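Local coordinates for hypothetical UPF0204 protein AF0625 (Archaeoglobus fulgidus, PDB 1YQE) that probably hydrolyses D-aminoacyl-tRNAs to free tRNA and D-amino acids as a zinc-dependent deacylase, so limiting the toxicity of mischarged tRNA, at residues 108-113 against 146-151; 218-223 against 247-252; 118-123 against 175-180; 10-15 against 48-53; 135-140 against 202-207. One frame throughout, in Å; residues are numbered along the deposited sequence.

In the fold
Five contacts illustrate how an alpha/beta protein ties its layers together. Along the chain interaction 4 closes first, on neighbouring strands of the eight-stranded mixed sheet; interactions 1, 3 and 5 then interleave, their segments alternating, and interaction 2 comes last, on loops of the four-stranded parallel sheet. Interaction 5 sets the outermost strand of the mixed sheet against a helix of the parallel-sheet part; its centre lies about 15 Å from that of interaction 3 and about 16 Å from that of interaction 2, and it touches both. Interaction 1 meets interaction 2 where Leu109 packs on Phe218. The widest separation, about 35 Å between centres, runs from interaction 4 to interaction 2, so the set spans both sheets.

Interaction 1: residues 108-113 against 146-151; sequences SLAKPS and SEISKP
Ser108 and Glu147 clasp two irregular loops together, the second folded tightly by an inverse gamma turn centred on Glu147. Ser108 OG donates to Glu147 OE2 over 2.5 Å, meeting it on the syn side and slightly out of the carboxylate plane. Although the first side-chain bond of Glu147 leads off from the other loop, CG lies beside the backbone N (chi1 -47°) and the chain bends again at chi2, which curls the carboxylate back over the serines. Ser146 OG also lies on OE2, though that bond is suspiciously short, and takes a bond from Lys105 N. An alanine in place of Glu147 would remove the carboxylate and is likely to leave the hydroxyl of Ser108 freer to turn.

Further along, Ala110 CB rests on Ile148 CB at 4.0 Å, while Ile148 packs its other parts on helix 61-65. Lys111 lays its CG alongside the ring of Pro151, 3.9 Å from its CG, then carries its amine off to Glu239 and the carbonyl of Leu237. A water spans Leu109 O and Ile148 O. That same Ile148 O accepts from Lys111 N at 3.1 Å, nearly straight at 166°, with the donor 25° off the carbonyl plane.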
# COMPACT_ATOMS: atom_id res chain seq x y z
N SER A 108 1.40 -11.62 10.85
CA SER A 108 0.48 -10.55 11.20
C SER A 108 0.41 -9.60 10.00
O SER A 108 1.43 -9.27 9.41
CB SER A 108 0.98 -9.81 12.44
OG SER A 108 0.01 -8.89 12.91
N LEU A 109 -0.80 -9.17 9.66
CA LEU A 109 -1.00 -8.30 8.52
C LEU A 109 -1.69 -6.99 8.88
O LEU A 109 -2.56 -6.96 9.74
CB LEU A 109 -1.86 -9.02 7.47
CG LEU A 109 -1.36 -10.36 6.91
CD1 LEU A 109 -2.47 -11.03 6.10
CD2 LEU A 109 -0.13 -10.11 6.04
N ALA A 110 -1.29 -5.90 8.23
CA ALA A 110 -1.91 -4.61 8.47
C ALA A 110 -3.17 -4.54 7.61
O ALA A 110 -3.27 -5.20 6.58
CB ALA A 110 -0.95 -3.48 8.10
N LYS A 111 -4.15 -3.76 8.05
CA LYS A 111 -5.38 -3.59 7.31
C LYS A 111 -5.09 -2.80 6.03
O LYS A 111 -4.60 -1.68 6.10
CB LYS A 111 -6.40 -2.84 8.17
CG LYS A 111 -7.73 -2.49 7.50
CD LYS A 111 -8.62 -3.70 7.33
CE LYS A 111 -10.05 -3.27 6.98
NZ LYS A 111 -10.96 -4.44 6.81
N PRO A 112 -5.37 -3.37 4.85
CA PRO A 112 -5.10 -2.64 3.60
C PRO A 112 -6.18 -1.60 3.28
O PRO A 112 -7.21 -1.53 3.94
CB PRO A 112 -5.05 -3.75 2.56
CG PRO A 112 -6.03 -4.75 3.09
CD PRO A 112 -5.74 -4.77 4.58
N SER A 113 -5.91 -0.78 2.26
CA SER A 113 -6.86 0.24 1.82
C SER A 113 -6.87 0.11 0.29
O SER A 113 -6.38 0.99 -0.42
CB SER A 113 -6.39 1.63 2.24
OG SER A 113 -7.41 2.60 2.06
N SER A 146 3.03 -4.24 11.25
CA SER A 146 1.96 -5.21 11.03
C SER A 146 0.74 -4.91 11.89
O SER A 146 -0.38 -5.28 11.53
CB SER A 146 2.46 -6.62 11.35
OG SER A 146 2.86 -6.71 12.70
N GLU A 147 0.96 -4.23 13.01
CA GLU A 147 -0.13 -3.93 13.92
C GLU A 147 -0.84 -2.61 13.63
O GLU A 147 -0.75 -1.66 14.40
CB GLU A 147 0.38 -3.95 15.36
CG GLU A 147 1.25 -5.17 15.67
CD GLU A 147 0.59 -6.49 15.30
OE1 GLU A 147 -0.46 -6.83 15.88
OE2 GLU A 147 1.12 -7.20 14.42
N ILE A 148 -1.54 -2.56 12.50
CA ILE A 148 -2.29 -1.38 12.09
C ILE A 148 -3.70 -1.86 11.77
O ILE A 148 -3.88 -2.72 10.92
CB ILE A 148 -1.68 -0.72 10.83
CG1 ILE A 148 -0.22 -0.32 11.09
CG2 ILE A 148 -2.51 0.50 10.44
CD1 ILE A 148 -0.03 0.75 12.17
N SER A 149 -4.69 -1.31 12.48
CA SER A 149 -6.09 -1.70 12.29
C SER A 149 -6.82 -0.81 11.30
O SER A 149 -7.79 -1.23 10.67
CB SER A 149 -6.84 -1.68 13.62
OG SER A 149 -6.36 -2.70 14.47
N LYS A 150 -6.38 0.44 11.20
CA LYS A 150 -7.01 1.36 10.26
C LYS A 150 -6.53 0.98 8.87
O LYS A 150 -5.40 0.52 8.70
CB LYS A 150 -6.58 2.81 10.56
CG LYS A 150 -7.35 3.47 11.69
CD LYS A 150 -8.75 3.88 11.24
CE LYS A 150 -9.58 4.39 12.42
NZ LYS A 150 -8.93 5.52 13.10
N PRO A 151 -7.39 1.14 7.84
CA PRO A 151 -6.95 0.79 6.49
C PRO A 151 -5.69 1.59 6.16
O PRO A 151 -5.58 2.77 6.51
CB PRO A 151 -8.14 1.20 5.63
CG PRO A 151 -9.31 0.93 6.55
CD PRO A 151 -8.82 1.49 7.87
O HOH W 1 -2.10 -7.12 12.61
O HOH W 2 -4.51 -5.67 11.05

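Interaction 2: residues 218-223 against 247-252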
# COMPACT_ATOMS: atom_id res chain seq x y z
N PHE A 218 1.21 -11.90 -1.87
CA PHE A 218 2.26 -12.73 -1.32
C PHE A 218 3.19 -13.31 -2.39
O PHE A 218 2.76 -14.03 -3.30
CB PHE A 218 1.63 -13.83 -0.48
CG PHE A 218 0.76 -13.31 0.62
CD1 PHE A 218 1.30 -12.57 1.67
CD2 PHE A 218 -0.62 -13.50 0.59
CE1 PHE A 218 0.49 -12.01 2.65
CE2 PHE A 218 -1.44 -12.95 1.57
CZ PHE A 218 -0.89 -12.21 2.60
N ALA A 219 4.47 -12.97 -2.27
CA ALA A 219 5.49 -13.42 -3.21
C ALA A 219 5.76 -14.91 -3.13
O ALA A 219 5.45 -15.56 -2.13
CB ALA A 219 6.78 -12.66 -2.97
N LYS A 220 6.34 -15.44 -4.19
CA LYS A 220 6.68 -16.86 -4.24
C LYS A 220 7.56 -17.28 -3.07
O LYS A 220 7.49 -18.43 -2.63
CB LYS A 220 7.38 -17.17 -5.58
CG LYS A 220 8.12 -18.50 -5.60
CD LYS A 220 8.49 -18.92 -7.02
CE LYS A 220 9.68 -19.87 -7.01
NZ LYS A 220 9.52 -20.97 -6.02
N TYR A 221 8.38 -16.37 -2.54
CA TYR A 221 9.25 -16.75 -1.42
C TYR A 221 8.49 -17.03 -0.12
O TYR A 221 9.05 -17.52 0.85
CB TYR A 221 10.37 -15.71 -1.20
CG TYR A 221 9.94 -14.34 -0.69
CD1 TYR A 221 9.49 -14.17 0.62
CD2 TYR A 221 10.00 -13.22 -1.52
CE1 TYR A 221 9.11 -12.92 1.09
CE2 TYR A 221 9.62 -11.96 -1.06
CZ TYR A 221 9.17 -11.82 0.25
OH TYR A 221 8.79 -10.58 0.73
N THR A 222 7.19 -16.73 -0.12
CA THR A 222 6.36 -16.96 1.06
C THR A 222 5.55 -18.26 0.98
O THR A 222 4.96 -18.68 1.98
CB THR A 222 5.34 -15.81 1.26
OG1 THR A 222 4.32 -15.91 0.26
CG2 THR A 222 6.03 -14.46 1.14
N PHE A 223 5.52 -18.89 -0.19
CA PHE A 223 4.73 -20.12 -0.40
C PHE A 223 4.79 -21.18 0.70
O PHE A 223 3.76 -21.65 1.17
CB PHE A 223 5.10 -20.80 -1.73
CG PHE A 223 4.63 -20.06 -2.96
CD1 PHE A 223 3.79 -18.95 -2.86
CD2 PHE A 223 5.02 -20.50 -4.23
CE1 PHE A 223 3.35 -18.29 -4.01
CE2 PHE A 223 4.58 -19.84 -5.38
CZ PHE A 223 3.75 -18.73 -5.27
N GLU A 247 -0.39 -17.61 -12.33
CA GLU A 247 -0.34 -18.98 -12.83
C GLU A 247 1.03 -19.51 -13.24
O GLU A 247 1.22 -20.72 -13.32
CB GLU A 247 -1.34 -19.16 -13.99
CG GLU A 247 -1.13 -18.26 -15.20
CD GLU A 247 -1.86 -16.94 -15.09
OE1 GLU A 247 -1.50 -16.12 -14.21
OE2 GLU A 247 -2.79 -16.71 -15.89
N LYS A 248 1.98 -18.62 -13.48
CA LYS A 248 3.32 -19.05 -13.87
C LYS A 248 4.24 -19.13 -12.66
O LYS A 248 5.35 -19.65 -12.74
CB LYS A 248 3.90 -18.08 -14.91
CG LYS A 248 5.32 -18.41 -15.34
CD LYS A 248 5.80 -17.53 -16.48
CE LYS A 248 5.02 -17.78 -17.77
NZ LYS A 248 5.59 -17.03 -18.92
N SER A 249 3.76 -18.62 -11.53
CA SER A 249 4.54 -18.60 -10.30
C SER A 249 4.08 -19.65 -9.28
O SER A 249 4.91 -20.32 -8.66
CB SER A 249 4.48 -17.21 -9.67
OG SER A 249 5.28 -17.12 -8.51
N VAL A 250 2.77 -19.79 -9.11
CA VAL A 250 2.23 -20.74 -8.15
C VAL A 250 2.42 -22.20 -8.56
O VAL A 250 2.33 -22.55 -9.74
CB VAL A 250 0.71 -20.51 -7.92
CG1 VAL A 250 0.46 -19.06 -7.51
CG2 VAL A 250 -0.06 -20.85 -9.18
N ASN A 251 2.71 -23.05 -7.58
CA ASN A 251 2.88 -24.47 -7.83
C ASN A 251 1.62 -25.17 -7.33
O ASN A 251 0.76 -24.55 -6.71
CB ASN A 251 4.12 -25.01 -7.12
CG ASN A 251 4.17 -24.61 -5.66
OD1 ASN A 251 3.19 -24.74 -4.93
ND2 ASN A 251 5.33 -24.12 -5.23
N SER A 252 1.50 -26.47 -7.61
CA SER A 252 0.32 -27.21 -7.18
C SER A 252 0.13 -27.21 -5.67
O SER A 252 -0.99 -27.29 -5.18
CB SER A 252 0.37 -28.64 -7.71
OG SER A 252 1.69 -29.15 -7.64
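Phe223 presents the far end of its ring to the backbone of Ser249 and Val250. The carbonyl O of Ser249 lies at the ring edge near its plane, 3.3 Å from Phe223 CE2. Val250 adds two touches, its CA 3.7 Å from Phe223 CE2 and its CG1 4.0 Å from Phe223 CZ. The amide of Asn251 slides past the ring in the opposite direction, its plane turned 72° from the ring plane. Ser249 OG also meets the aliphatic part of Lys220, 3.6 Å from its CB.

The two segments are strand-to-helix connections of the four-stranded parallel alpha/beta sheet: 218-223 leads from strand 212-218 to helix 228-238, while segment 247-252 leads from strand 242-245 to helix 252-265. Those strands flank strand 189-194, and the connections meet beyond its end, where Gly196 N donates to Ser249 OG and Val194 touches the phenylalanine.

Behind this first shell, Phe223 CG lies opposite its carbonyl carbon, beside the backbone N (chi1 -71°), which carries the ring to Ser249 and to Lys220 CA, 3.5 Å above the ring plane, over its centre. Phe223 N also donates to Lys220 O. Ala219 O accepts twice from Thr222, through N and through OG1, the hydroxyl bond being 2.7 Å long and in the carbonyl plane. Across the contact Asn251 occupies the N-cap of helix 252-265: its OD1 takes the backbone N-H of Val254, which fixes the amide whose ND2 comes obliquely to the ring, 3.8 Å from Phe223 CD2.

Interaction 3: residues 118-123 against 175-180; sequences KNYVLA and EAMLDA
Helices 114-125 and 167-182 form a close helix pair, meeting through Tyr120, Ala123, Ala176 and Ala180. Their local axes approach to 7.9 Å, with 134° between their N-to-C directions, about midway between perpendicular and antiparallel, and such proximity is possible because small side chains lie at the crossing. Ala123 CB faces Ala176 CB at 4.2 Å and also presses on the CB of Asp179, 3.6 Å away. One turn further along helix 167-182, and one turn earlier in the other helix, Ala180 CB nestles against the backbone and CB of Tyr120, the two CB atoms 3.9 Å apart.

Tyr120 is the one aromatic group of the contact. With CG set opposite its own backbone N (chi1 168°), the ring reaches along to Ala176 and Met177. Ala176 CB comes obliquely to it, 3.5 Å from Tyr120 CE1, whereas the backbone of Met177, its N and CA, lies at the ring edge. The thioether chain runs slantwise past, with Met177 CG 3.8 Å from Tyr120 CE1. Beyond the pair, Tyr120 packs edge-to-face with Tyr155 and touches Val91, while Met177 reaches helix 15-24. Reducing Tyr120 to an alanine would probably open a gap beside Ala176 and Met177 and take from Tyr155 this edge-to-face partner.

Polar groups fringe the interface: Asp179 forms a salt bridge with Arg127, and the Asn119 amide bonds to Lys185 and Trp188. The whole exemplifies alanine-lined helix packing within a helical layer of an alpha/beta fold, in which one helix also rests through its tyrosine on strands 88-92 and 152-159 of the mixed sheet.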
# COMPACT_ATOMS: atom_id res chain seq x y z
N LYS A 118 -5.78 1.91 -5.29
CA LYS A 118 -6.14 1.88 -6.71
C LYS A 118 -6.26 3.28 -7.30
O LYS A 118 -5.71 3.57 -8.36
CB LYS A 118 -7.47 1.14 -6.91
CG LYS A 118 -7.94 1.05 -8.38
CD LYS A 118 -7.02 0.16 -9.23
CE LYS A 118 -7.63 -0.10 -10.62
NZ LYS A 118 -6.82 -1.07 -11.42
N ASN A 119 -7.00 4.15 -6.62
CA ASN A 119 -7.18 5.51 -7.10
C ASN A 119 -5.85 6.25 -7.17
O ASN A 119 -5.63 7.08 -8.06
CB ASN A 119 -8.20 6.24 -6.21
CG ASN A 119 -9.60 5.68 -6.37
OD1 ASN A 119 -10.01 5.36 -7.48
ND2 ASN A 119 -10.34 5.57 -5.28
N TYR A 120 -4.96 5.94 -6.24
CA TYR A 120 -3.64 6.54 -6.23
C TYR A 120 -2.87 6.10 -7.47
O TYR A 120 -2.29 6.92 -8.18
CB TYR A 120 -2.86 6.12 -4.99
CG TYR A 120 -1.39 6.49 -5.06
CD1 TYR A 120 -0.96 7.77 -4.75
CD2 TYR A 120 -0.43 5.55 -5.47
CE1 TYR A 120 0.39 8.13 -4.82
CE2 TYR A 120 0.92 5.90 -5.55
CZ TYR A 120 1.32 7.18 -5.23
OH TYR A 120 2.65 7.54 -5.30
N VAL A 121 -2.86 4.80 -7.74
CA VAL A 121 -2.13 4.28 -8.88
C VAL A 121 -2.63 4.83 -10.22
O VAL A 121 -1.82 5.16 -11.09
CB VAL A 121 -2.19 2.74 -8.90
CG1 VAL A 121 -1.62 2.19 -10.21
CG2 VAL A 121 -1.40 2.20 -7.72
N LEU A 122 -3.94 4.96 -10.38
CA LEU A 122 -4.47 5.49 -11.63
C LEU A 122 -4.15 6.98 -11.78
O LEU A 122 -3.93 7.47 -12.89
CB LEU A 122 -5.98 5.26 -11.72
CG LEU A 122 -6.41 3.79 -11.79
CD1 LEU A 122 -7.93 3.72 -11.90
CD2 LEU A 122 -5.76 3.10 -12.99
N ALA A 123 -4.10 7.70 -10.65
CA ALA A 123 -3.78 9.12 -10.66
C ALA A 123 -2.30 9.30 -10.95
O ALA A 123 -1.88 10.31 -11.52
CB ALA A 123 -4.14 9.76 -9.33
N GLU A 175 0.70 14.86 -5.65
CA GLU A 175 -0.47 15.13 -6.48
C GLU A 175 -1.33 13.89 -6.63
O GLU A 175 -2.56 13.97 -6.58
CB GLU A 175 -0.04 15.61 -7.87
CG GLU A 175 0.33 17.08 -7.95
CD GLU A 175 0.56 17.55 -9.37
OE1 GLU A 175 -0.20 17.14 -10.27
OE2 GLU A 175 1.50 18.34 -9.59
N ALA A 176 -0.68 12.74 -6.83
CA ALA A 176 -1.42 11.49 -6.98
C ALA A 176 -2.16 11.19 -5.68
O ALA A 176 -3.30 10.73 -5.71
CB ALA A 176 -0.48 10.35 -7.34
N MET A 177 -1.53 11.48 -4.54
CA MET A 177 -2.17 11.25 -3.25
C MET A 177 -3.40 12.14 -3.09
O MET A 177 -4.44 11.69 -2.62
CB MET A 177 -1.21 11.54 -2.10
CG MET A 177 -0.10 10.53 -1.90
SD MET A 177 0.84 10.96 -0.41
CE MET A 177 0.24 9.76 0.72
N LEU A 178 -3.27 13.41 -3.47
CA LEU A 178 -4.40 14.32 -3.35
C LEU A 178 -5.58 13.82 -4.18
O LEU A 178 -6.72 13.90 -3.74
CB LEU A 178 -4.01 15.74 -3.77
CG LEU A 178 -5.09 16.82 -3.57
CD1 LEU A 178 -5.55 16.83 -2.12
CD2 LEU A 178 -4.52 18.18 -3.96
N ASP A 179 -5.30 13.32 -5.38
CA ASP A 179 -6.35 12.79 -6.25
C ASP A 179 -6.99 11.56 -5.62
O ASP A 179 -8.20 11.35 -5.74
CB ASP A 179 -5.79 12.41 -7.62
CG ASP A 179 -5.53 13.62 -8.50
OD1 ASP A 179 -5.90 14.74 -8.11
OD2 ASP A 179 -4.95 13.43 -9.58
N ALA A 180 -6.17 10.73 -4.97
CA ALA A 180 -6.67 9.53 -4.33
C ALA A 180 -7.56 9.91 -3.16
O ALA A 180 -8.63 9.33 -2.95
CB ALA A 180 -5.51 8.67 -3.84

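Interaction 4: residues 10-15 against 48-53; sequences CSESDT and IAETKE
Cys10 and Ser11 pair with Glu50 and Thr51 as neighbouring parallel strands of the mixed sheet, strand 6-11 beside strand 47-51. Backbone bonds set the register in the alternating pattern of parallel pairing. Cys10 N donates to Ala49 O over 3.0 Å, and Cys10 O takes the N-H of Thr51 at 3.2 Å. Just past the end of the first strand the ladder gains another rung, Glu12 N to Thr51 O at 2.9 Å, made from within the type I beta turn of Ser11 to Asp14.

Side chains pack on the face bearing Cys10 and Glu50, where Cys10 SG lies 4.0 Å from Glu50 CG. Glu12 CG lies opposite its carbonyl carbon, beside the backbone N (chi1 -75°), and this brings it to Glu50 CG, 3.3 Å away; the side chains cross at about a right angle, their carboxylate planes 77° apart. The two carboxylates have different partners: Glu50 is taken up by Lys21, Gln18 and Tyr41, whereas the carboxylate of Glu12 spreads along the aliphatic part of Lys52. Glu12 OE2 stays 4.4 Å from Lys52 NZ, where some attraction is likely, though beyond a salt bridge.

Side-chain bonds to backbone N-H groups shape the turns that follow both strands. Asp14 stands at the N-cap of helix 15-24, where OD1 accepts from Gly17 N; its OD2 takes the backbone N of Arg79, a residue lining the pyrophosphate pocket. In the other segment Thr51 closes an ST turn, its OG1 accepting from Glu53 N over 3.2 Å with an N-H angle of 169°.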
# COMPACT_ATOMS: atom_id res chain seq x y z
N CYS A 10 4.21 10.50 7.86
CA CYS A 10 5.60 10.46 7.42
C CYS A 10 6.56 10.48 8.61
O CYS A 10 6.16 10.78 9.74
CB CYS A 10 5.91 11.64 6.49
SG CYS A 10 5.75 13.28 7.23
N SER A 11 7.82 10.16 8.34
CA SER A 11 8.85 10.14 9.37
C SER A 11 9.70 11.41 9.30
O SER A 11 10.09 11.84 8.21
CB SER A 11 9.74 8.91 9.19
OG SER A 11 10.71 8.82 10.22
N GLU A 12 9.99 12.00 10.45
CA GLU A 12 10.79 13.21 10.51
C GLU A 12 12.17 13.04 9.89
O GLU A 12 12.73 13.98 9.32
CB GLU A 12 10.91 13.69 11.96
CG GLU A 12 9.62 14.35 12.47
CD GLU A 12 9.68 14.72 13.94
OE1 GLU A 12 10.68 15.34 14.37
OE2 GLU A 12 8.72 14.39 14.67
N SER A 13 12.72 11.83 9.98
CA SER A 13 14.05 11.55 9.43
C SER A 13 14.05 10.94 8.03
O SER A 13 15.09 10.49 7.56
CB SER A 13 14.83 10.65 10.37
OG SER A 13 14.16 9.42 10.59
N ASP A 14 12.90 10.91 7.36
CA ASP A 14 12.82 10.34 6.02
C ASP A 14 12.77 11.45 4.97
O ASP A 14 11.76 12.15 4.84
CB ASP A 14 11.57 9.46 5.89
CG ASP A 14 11.54 8.67 4.58
OD1 ASP A 14 11.67 9.28 3.49
OD2 ASP A 14 11.39 7.43 4.64
N THR A 15 13.85 11.59 4.21
CA THR A 15 13.93 12.61 3.17
C THR A 15 12.75 12.56 2.19
O THR A 15 12.15 13.59 1.88
CB THR A 15 15.24 12.48 2.36
OG1 THR A 15 16.36 12.64 3.24
CG2 THR A 15 15.30 13.54 1.28
N ILE A 48 -2.17 15.48 8.12
CA ILE A 48 -0.78 15.05 7.96
C ILE A 48 -0.21 14.89 9.36
O ILE A 48 -0.44 15.73 10.23
CB ILE A 48 0.09 16.08 7.20
CG1 ILE A 48 -0.45 16.31 5.79
CG2 ILE A 48 1.53 15.57 7.14
CD1 ILE A 48 0.33 17.36 5.00
N ALA A 49 0.53 13.81 9.59
CA ALA A 49 1.12 13.58 10.89
C ALA A 49 2.59 13.21 10.73
O ALA A 49 2.94 12.38 9.88
CB ALA A 49 0.38 12.47 11.64
N GLU A 50 3.43 13.84 11.54
CA GLU A 50 4.86 13.59 11.50
C GLU A 50 5.25 12.91 12.80
O GLU A 50 4.81 13.31 13.88
CB GLU A 50 5.59 14.93 11.34
CG GLU A 50 6.94 14.84 10.67
CD GLU A 50 7.40 16.18 10.12
OE1 GLU A 50 8.48 16.23 9.51
OE2 GLU A 50 6.67 17.18 10.29
N THR A 51 6.06 11.87 12.70
CA THR A 51 6.51 11.13 13.87
C THR A 51 8.02 10.92 13.77
O THR A 51 8.57 10.91 12.67
CB THR A 51 5.83 9.75 13.95
OG1 THR A 51 6.28 9.06 15.13
CG2 THR A 51 6.17 8.90 12.73
N LYS A 52 8.68 10.77 14.91
CA LYS A 52 10.12 10.55 14.92
C LYS A 52 10.43 9.07 14.82
O LYS A 52 11.58 8.67 14.70
CB LYS A 52 10.74 11.14 16.19
CG LYS A 52 10.76 12.67 16.22
CD LYS A 52 11.65 13.22 17.33
CE LYS A 52 11.03 13.02 18.71
NZ LYS A 52 9.77 13.80 18.87
N GLU A 53 9.39 8.25 14.85
CA GLU A 53 9.56 6.80 14.76
C GLU A 53 9.83 6.34 13.34
O GLU A 53 9.37 6.96 12.37
CB GLU A 53 8.31 6.09 15.25
CG GLU A 53 7.89 6.40 16.67
CD GLU A 53 6.62 5.67 17.05
OE1 GLU A 53 6.14 5.86 18.19
OE2 GLU A 53 6.10 4.91 16.21

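Interaction 5: residues 135-140 against 202-207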
# COMPACT_ATOMS: atom_id res chain seq x y z
N GLU A 135 9.60 4.44 -13.13
CA GLU A 135 8.66 3.39 -13.49
C GLU A 135 7.81 3.08 -12.26
O GLU A 135 8.28 3.22 -11.14
CB GLU A 135 9.42 2.14 -13.93
CG GLU A 135 8.55 1.01 -14.42
CD GLU A 135 9.36 -0.18 -14.91
OE1 GLU A 135 10.16 -0.01 -15.85
OE2 GLU A 135 9.19 -1.28 -14.34
N PHE A 136 6.57 2.68 -12.47
CA PHE A 136 5.71 2.33 -11.35
C PHE A 136 5.67 0.82 -11.17
O PHE A 136 5.71 0.07 -12.14
CB PHE A 136 4.27 2.80 -11.55
CG PHE A 136 3.31 2.14 -10.59
CD1 PHE A 136 3.32 2.48 -9.24
CD2 PHE A 136 2.49 1.11 -11.02
CE1 PHE A 136 2.52 1.80 -8.33
CE2 PHE A 136 1.69 0.42 -10.11
CZ PHE A 136 1.71 0.77 -8.76
N THR A 137 5.57 0.39 -9.92
CA THR A 137 5.48 -1.03 -9.64
C THR A 137 4.88 -1.26 -8.26
O THR A 137 5.07 -0.47 -7.34
CB THR A 137 6.86 -1.72 -9.71
OG1 THR A 137 6.68 -3.14 -9.64
CG2 THR A 137 7.74 -1.28 -8.54
N MET A 138 4.14 -2.35 -8.14
CA MET A 138 3.57 -2.73 -6.87
C MET A 138 4.71 -3.46 -6.17
O MET A 138 5.69 -3.86 -6.81
CB MET A 138 2.41 -3.70 -7.06
CG MET A 138 1.13 -3.09 -7.56
SD MET A 138 0.43 -1.92 -6.39
CE MET A 138 -0.15 -3.04 -5.10
N GLU A 139 4.58 -3.60 -4.86
CA GLU A 139 5.53 -4.36 -4.06
C GLU A 139 4.62 -5.33 -3.33
O GLU A 139 3.50 -4.97 -2.97
CB GLU A 139 6.24 -3.49 -3.03
CG GLU A 139 7.45 -2.74 -3.53
CD GLU A 139 8.14 -1.98 -2.41
OE1 GLU A 139 8.59 -2.63 -1.45
OE2 GLU A 139 8.23 -0.73 -2.49
N VAL A 140 5.07 -6.56 -3.14
CA VAL A 140 4.25 -7.53 -2.43
C VAL A 140 4.17 -7.08 -0.97
O VAL A 140 4.89 -6.16 -0.56
CB VAL A 140 4.88 -8.94 -2.47
CG1 VAL A 140 4.89 -9.45 -3.90
CG2 VAL A 140 6.29 -8.89 -1.91
N ARG A 202 2.65 -9.25 -12.55
CA ARG A 202 1.27 -9.47 -12.99
C ARG A 202 0.34 -8.50 -12.26
O ARG A 202 -0.46 -7.81 -12.89
CB ARG A 202 0.83 -10.91 -12.72
CG ARG A 202 1.67 -12.01 -13.39
CD ARG A 202 1.52 -12.03 -14.91
NE ARG A 202 2.24 -10.94 -15.56
CZ ARG A 202 3.57 -10.84 -15.61
NH1 ARG A 202 4.33 -11.77 -15.03
NH2 ARG A 202 4.14 -9.82 -16.22
N GLN A 203 0.45 -8.45 -10.94
CA GLN A 203 -0.39 -7.57 -10.13
C GLN A 203 -0.22 -6.10 -10.52
O GLN A 203 -1.18 -5.33 -10.49
CB GLN A 203 -0.10 -7.76 -8.64
CG GLN A 203 -0.45 -9.16 -8.12
CD GLN A 203 0.74 -10.10 -8.13
OE1 GLN A 203 1.49 -10.16 -9.10
NE2 GLN A 203 0.91 -10.85 -7.04
N THR A 204 1.00 -5.71 -10.87
CA THR A 204 1.26 -4.33 -11.28
C THR A 204 0.49 -4.01 -12.57
O THR A 204 -0.12 -2.94 -12.69
CB THR A 204 2.77 -4.11 -11.53
OG1 THR A 204 3.48 -4.23 -10.29
CG2 THR A 204 3.03 -2.72 -12.12
N GLU A 205 0.50 -4.94 -13.52
CA GLU A 205 -0.21 -4.74 -14.78
C GLU A 205 -1.71 -4.68 -14.51
O GLU A 205 -2.45 -3.89 -15.11
CB GLU A 205 0.11 -5.88 -15.75
CG GLU A 205 1.60 -6.11 -15.94
CD GLU A 205 1.91 -7.36 -16.74
OE1 GLU A 205 1.21 -8.38 -16.56
OE2 GLU A 205 2.86 -7.33 -17.55
N ILE A 206 -2.17 -5.52 -13.58
CA ILE A 206 -3.58 -5.54 -13.23
C ILE A 206 -3.99 -4.22 -12.58
O ILE A 206 -5.08 -3.69 -12.84
CB ILE A 206 -3.90 -6.75 -12.29
CG1 ILE A 206 -3.86 -8.05 -13.11
CG2 ILE A 206 -5.28 -6.57 -11.63
CD1 ILE A 206 -3.94 -9.33 -12.29
N MET A 207 -3.11 -3.66 -11.74
CA MET A 207 -3.39 -2.39 -11.07
C MET A 207 -3.48 -1.23 -12.07
O MET A 207 -4.29 -0.31 -11.91
CB MET A 207 -2.30 -2.07 -10.05
CG MET A 207 -2.38 -2.88 -8.77
SD MET A 207 -3.89 -2.46 -7.83
CE MET A 207 -3.36 -1.01 -6.96
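Thr204 approaches the Phe136 ring obliquely with its methyl, CG2 standing 4.0 Å from Phe136 CE2. Val91, Val121, Leu124 and Leu128 also touch this phenylalanine, which is buried between its strand and helix 114-125. A second flat group is the guanidinium of Arg202: Glu205 OE1 lies at its edge, in plane, 2.9 Å from Arg202 NE, and NH2 reaches OE2, a side-on grip by two nitrogens. Seen from the carboxylate, both donors come from above its plane; Glu205 OE1 also pairs with Lys276.

The helix behind these contacts, 201-209, is the connection of a beta-alpha-beta crossover between strands 189-194 and 212-218 of the parallel sheet, and here it lies across strand 135-138, an outermost strand of the mixed sheet. Their local axes make an angle of 112° and come within 7.2 Å.

At the nearest point Thr204 OG1 accepts the backbone N-H of Met138, 2.9 Å away and almost straight at 170°. OG1 lies opposite the carbonyl carbon, beside the backbone N (chi1 -66°), and this turns it to Met138 and to Ala200 O, so the buried hydroxyl joins the strand to the residue just before the helix. Past it, the two methionines cross at about a right angle, Met138 CG 3.7 Å from Met207 CG, with Met138 SD 3.9 Å from Met207 CE. Met117 touches Met138 from helix 114-125, and Val121 of the same helix touches Met207.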